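Local coordinates for protein ammonium transporter (PDB 6EU6) that probably senses ammonium at the membrane, as the ammonium-transporter-type module of a histidine kinase signalling system, at residues N285-P289 with V290-A294; I295-I298 with T299-A303. All coordinates share one frame; numbering follows the deposited sequence.

Overall arrangement
Both contacts use helix 289-312 and follow each other along the chain without a gap: residues 285-294 form contact 1 and residues 295-303 form contact 2. Their centres lie about 13 Å apart, on the same side of the chain's centre, at about 20 Å and 17 Å from it. Contact 1 joins the loop after helix 266-280 to the first turn of the helix; contact 2 is a stretch of its body. Helices 234-261 and 322-340 flank both. At contact 1 a second subunit of the trimer also comes in, whereas contact 2 packs within its own chain. Together they carry the helix from its capped end into the helical bundle of this ammonium-transporter fold.

Contact 1: N285-P289 with V290-A294; sequences NMVTP and VSAVA
This is a helix N-cap: Thr288 and Ser291 meet through their hydroxyls where the loop from helix 266-280 turns into helix 289-312. Thr288 OG1 lies 3.1 Å from Ser291 OG, hydrogen-bonded, with either hydroxyl able to donate. The first torsion of Thr288 (chi1 62°) sets OG1 between its backbone N and carbonyl carbon, which turns the hydroxyl toward the first helical turn. A water joins the cap as well. It accepts from Thr288 N at 3.2 Å and sits 2.7 Å from Ser291 OG, so the serine reaches the backbone of the N-cap residue through a water rather than by the direct bond of a classical capping box.

The helical ladder starts at once. Ala292 N gives its hydrogen to Thr288 O at 3.0 Å, and Val293 N bonds Pro289 O at 3.0 Å. Pro289, first in the helix, has no N-H to satisfy and suits this opening position. On the flank of the turn Val287 and Ala292 form a hydrophobic staple across the cap, Val287 CG2 lying 4.3 Å from Ala292 CB; Val287 CB also rests 4.0 Å from Ser291 CB.

Around the cap, Asn241 of helix 234-261 bonds Val287 O through ND2 and touches Pro289 and Ala292. Phe340 of helix 322-340 packs on Val287 and Ser291, while Phe59 of the second subunit lies against Pro289 and Val290, bringing this helix start into the trimer interface.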
loop_
_atom_site.group_PDB
_atom_site.type_symbol
_atom_site.label_atom_id
_atom_site.label_comp_id
_atom_site.label_asym_id
_atom_site.label_seq_id
_atom_site.Cartn_x
_atom_site.Cartn_y
_atom_site.Cartn_z
ATOM N N ASN A 285 5.509 -8.954 21.294
ATOM C CA ASN A 285 4.402 -9.679 21.909
ATOM C C ASN A 285 4.530 -9.781 23.436
ATOM O O ASN A 285 3.589 -10.229 24.101
ATOM C CB ASN A 285 4.342 -11.092 21.359
ATOM C CG ASN A 285 5.617 -11.907 21.688
ATOM O OD1 ASN A 285 6.757 -11.404 21.661
ATOM N ND2 ASN A 285 5.426 -13.161 21.988
ATOM N N MET A 286 5.644 -9.346 24.000
ATOM C CA MET A 286 5.936 -9.646 25.416
ATOM C C MET A 286 6.284 -8.483 26.253
ATOM O O MET A 286 6.626 -8.659 27.432
ATOM C CB MET A 286 7.024 -10.738 25.560
ATOM C CG MET A 286 8.345 -10.515 24.909
ATOM S SD MET A 286 9.457 -11.995 24.778
ATOM C CE MET A 286 8.413 -13.122 24.040
ATOM N N VAL A 287 6.155 -7.293 25.685
ATOM C CA VAL A 287 6.480 -6.051 26.400
ATOM C C VAL A 287 5.235 -5.190 26.459
ATOM O O VAL A 287 4.273 -5.441 25.742
ATOM C CB VAL A 287 7.658 -5.272 25.781
ATOM C CG1 VAL A 287 8.868 -6.172 25.646
ATOM C CG2 VAL A 287 7.328 -4.652 24.398
ATOM N N THR A 288 5.253 -4.223 27.360
ATOM C CA THR A 288 4.201 -3.210 27.506
ATOM C C THR A 288 4.497 -2.024 26.554
ATOM O O THR A 288 5.642 -1.810 26.142
ATOM C CB THR A 288 4.162 -2.639 28.981
ATOM O OG1 THR A 288 5.411 -1.990 29.277
ATOM C CG2 THR A 288 3.870 -3.722 30.046
ATOM N N PRO A 289 3.493 -1.203 26.268
ATOM C CA PRO A 289 3.775 -0.077 25.405
ATOM C C PRO A 289 4.847 0.870 25.950
ATOM O O PRO A 289 5.664 1.358 25.154
ATOM C CB PRO A 289 2.430 0.630 25.304
ATOM C CG PRO A 289 1.431 -0.441 25.517
ATOM C CD PRO A 289 2.057 -1.352 26.546
ATOM N N VAL A 290 4.907 1.078 27.289
ATOM C CA VAL A 290 5.965 1.894 27.819
ATOM C C VAL A 290 7.338 1.276 27.624
ATOM O O VAL A 290 8.268 1.993 27.295
ATOM C CB VAL A 290 5.734 2.361 29.308
ATOM C CG1 VAL A 290 6.960 3.065 29.867
ATOM C CG2 VAL A 290 4.595 3.371 29.342
ATOM N N SER A 291 7.490 -0.030 27.759
ATOM C CA SER A 291 8.798 -0.620 27.472
ATOM C C SER A 291 9.162 -0.511 25.969
ATOM O O SER A 291 10.371 -0.442 25.585
ATOM C CB SER A 291 8.810 -2.074 27.845
ATOM O OG SER A 291 8.453 -2.291 29.175
ATOM N N ALA A 292 8.140 -0.581 25.116
ATOM C CA ALA A 292 8.348 -0.411 23.619
ATOM C C ALA A 292 8.889 0.981 23.379
ATOM O O ALA A 292 9.788 1.157 22.577
ATOM C CB ALA A 292 7.072 -0.678 22.866
ATOM N N VAL A 293 8.352 1.991 24.088
ATOM C CA VAL A 293 8.871 3.343 24.018
ATOM C C VAL A 293 10.374 3.405 24.465
ATOM O O VAL A 293 11.239 3.999 23.792
ATOM C CB VAL A 293 7.989 4.280 24.824
ATOM C CG1 VAL A 293 8.709 5.612 25.043
ATOM C CG2 VAL A 293 6.675 4.507 24.157
ATOM N N ALA A 294 10.693 2.750 25.578
ATOM C CA ALA A 294 12.091 2.731 26.064
ATOM C C ALA A 294 13.014 2.037 25.075
ATOM O O ALA A 294 14.124 2.509 24.809
ATOM C CB ALA A 294 12.154 2.093 27.426
HETATM O O HOH W 1 7.655 -4.882 29.420
#

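Contact 2: I295-I298 with T299-A303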
loop_
_atom_site.group_PDB
_atom_site.type_symbol
_atom_site.label_atom_id
_atom_site.label_comp_id
_atom_site.label_asym_id
_atom_site.label_seq_id
_atom_site.Cartn_x
_atom_site.Cartn_y
_atom_site.Cartn_z
ATOM N N ILE A 295 12.581 0.902 24.543
ATOM C CA ILE A 295 13.383 0.159 23.517
ATOM C C ILE A 295 13.636 1.053 22.280
ATOM O O ILE A 295 14.749 1.109 21.783
ATOM C CB ILE A 295 12.737 -1.158 23.099
ATOM C CG1 ILE A 295 12.699 -2.115 24.332
ATOM C CG2 ILE A 295 13.495 -1.821 21.908
ATOM C CD1 ILE A 295 11.731 -3.290 24.197
ATOM N N GLY A 296 12.612 1.792 21.836
ATOM C CA GLY A 296 12.738 2.712 20.719
ATOM C C GLY A 296 13.750 3.825 20.978
ATOM O O GLY A 296 14.590 4.117 20.127
ATOM N N LEU A 297 13.640 4.449 22.138
ATOM C CA LEU A 297 14.518 5.537 22.547
ATOM C C LEU A 297 15.979 5.092 22.587
ATOM O O LEU A 297 16.859 5.672 21.941
ATOM C CB LEU A 297 14.068 6.013 23.887
ATOM C CG LEU A 297 14.905 7.015 24.668
ATOM C CD1 LEU A 297 14.016 7.493 25.827
ATOM C CD2 LEU A 297 16.238 6.467 25.186
ATOM N N ILE A 298 16.221 3.995 23.243
ATOM C CA ILE A 298 17.558 3.460 23.348
ATOM C C ILE A 298 18.114 3.028 21.972
ATOM O O ILE A 298 19.257 3.323 21.617
ATOM C CB ILE A 298 17.525 2.229 24.239
ATOM C CG1 ILE A 298 17.266 2.605 25.687
ATOM C CG2 ILE A 298 18.870 1.458 24.141
ATOM C CD1 ILE A 298 16.854 1.368 26.520
ATOM N N THR A 299 17.268 2.338 21.177
ATOM C CA THR A 299 17.712 1.858 19.878
ATOM C C THR A 299 17.966 2.999 18.916
ATOM O O THR A 299 18.945 2.988 18.165
ATOM C CB THR A 299 16.708 0.880 19.249
ATOM O OG1 THR A 299 16.413 -0.166 20.180
ATOM C CG2 THR A 299 17.221 0.316 17.853
ATOM N N GLY A 300 17.114 3.994 18.930
ATOM C CA GLY A 300 17.273 5.125 18.053
ATOM C C GLY A 300 18.667 5.809 18.152
ATOM O O GLY A 300 19.360 6.030 17.169
ATOM N N ILE A 301 19.033 6.198 19.355
ATOM C CA ILE A 301 20.338 6.773 19.644
ATOM C C ILE A 301 21.469 5.772 19.349
ATOM O O ILE A 301 22.435 6.130 18.698
ATOM C CB ILE A 301 20.358 7.227 21.120
ATOM C CG1 ILE A 301 19.404 8.418 21.263
ATOM C CG2 ILE A 301 21.736 7.619 21.599
ATOM C CD1 ILE A 301 18.947 8.604 22.675
ATOM N N LEU A 302 21.387 4.548 19.846
ATOM C CA LEU A 302 22.507 3.639 19.662
ATOM C C LEU A 302 22.716 3.329 18.182
ATOM O O LEU A 302 23.870 3.086 17.716
ATOM C CB LEU A 302 22.328 2.344 20.417
ATOM C CG LEU A 302 22.347 2.460 21.948
ATOM C CD1 LEU A 302 22.165 1.101 22.592
ATOM C CD2 LEU A 302 23.696 2.981 22.330
ATOM N N ALA A 303 21.625 3.319 17.420
ATOM C CA ALA A 303 21.754 2.975 15.998
ATOM C C ALA A 303 22.466 4.093 15.214
ATOM O O ALA A 303 23.241 3.829 14.297
ATOM C CB ALA A 303 20.402 2.672 15.392
#
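Ile298 and Leu302 stand one turn apart on helix 289-312, part of the helical bundle of the ammonium-transporter fold, and their side chains run side by side in the same direction. In Leu302, CB sits 3.4 Å from Ile298 O. The next atom, CG, is turned anti to the carbonyl carbon (chi1 -67°) and comes to 3.2 Å from that same oxygen. At the tip, CD1 lies against Ile298 CG2 at 3.7 Å. Beneath them, Leu302 N bonds Ile298 O; elsewhere round the turn, Gly300 N bonds Gly296 O at 2.8 Å.

Thr299 turns back on its own helix. Its hydroxyl donates to Ile295 O, an oxygen already taken by Thr299 N at 2.9 Å, so one buried carbonyl accepts twice. The Thr299 side chain packs on Ala275 and Ala279 of helix 266-280 and on Ile332 of helix 322-340. A valine here would keep the bulk but lose the hydroxyl, and would probably leave Ile295 O with the backbone bond but without its second donor. The two donors approach from opposite faces of the Ile295 carbonyl, with Thr299 OG1 2.6 Å from Ile295 O and 36° out of the carbonyl plane.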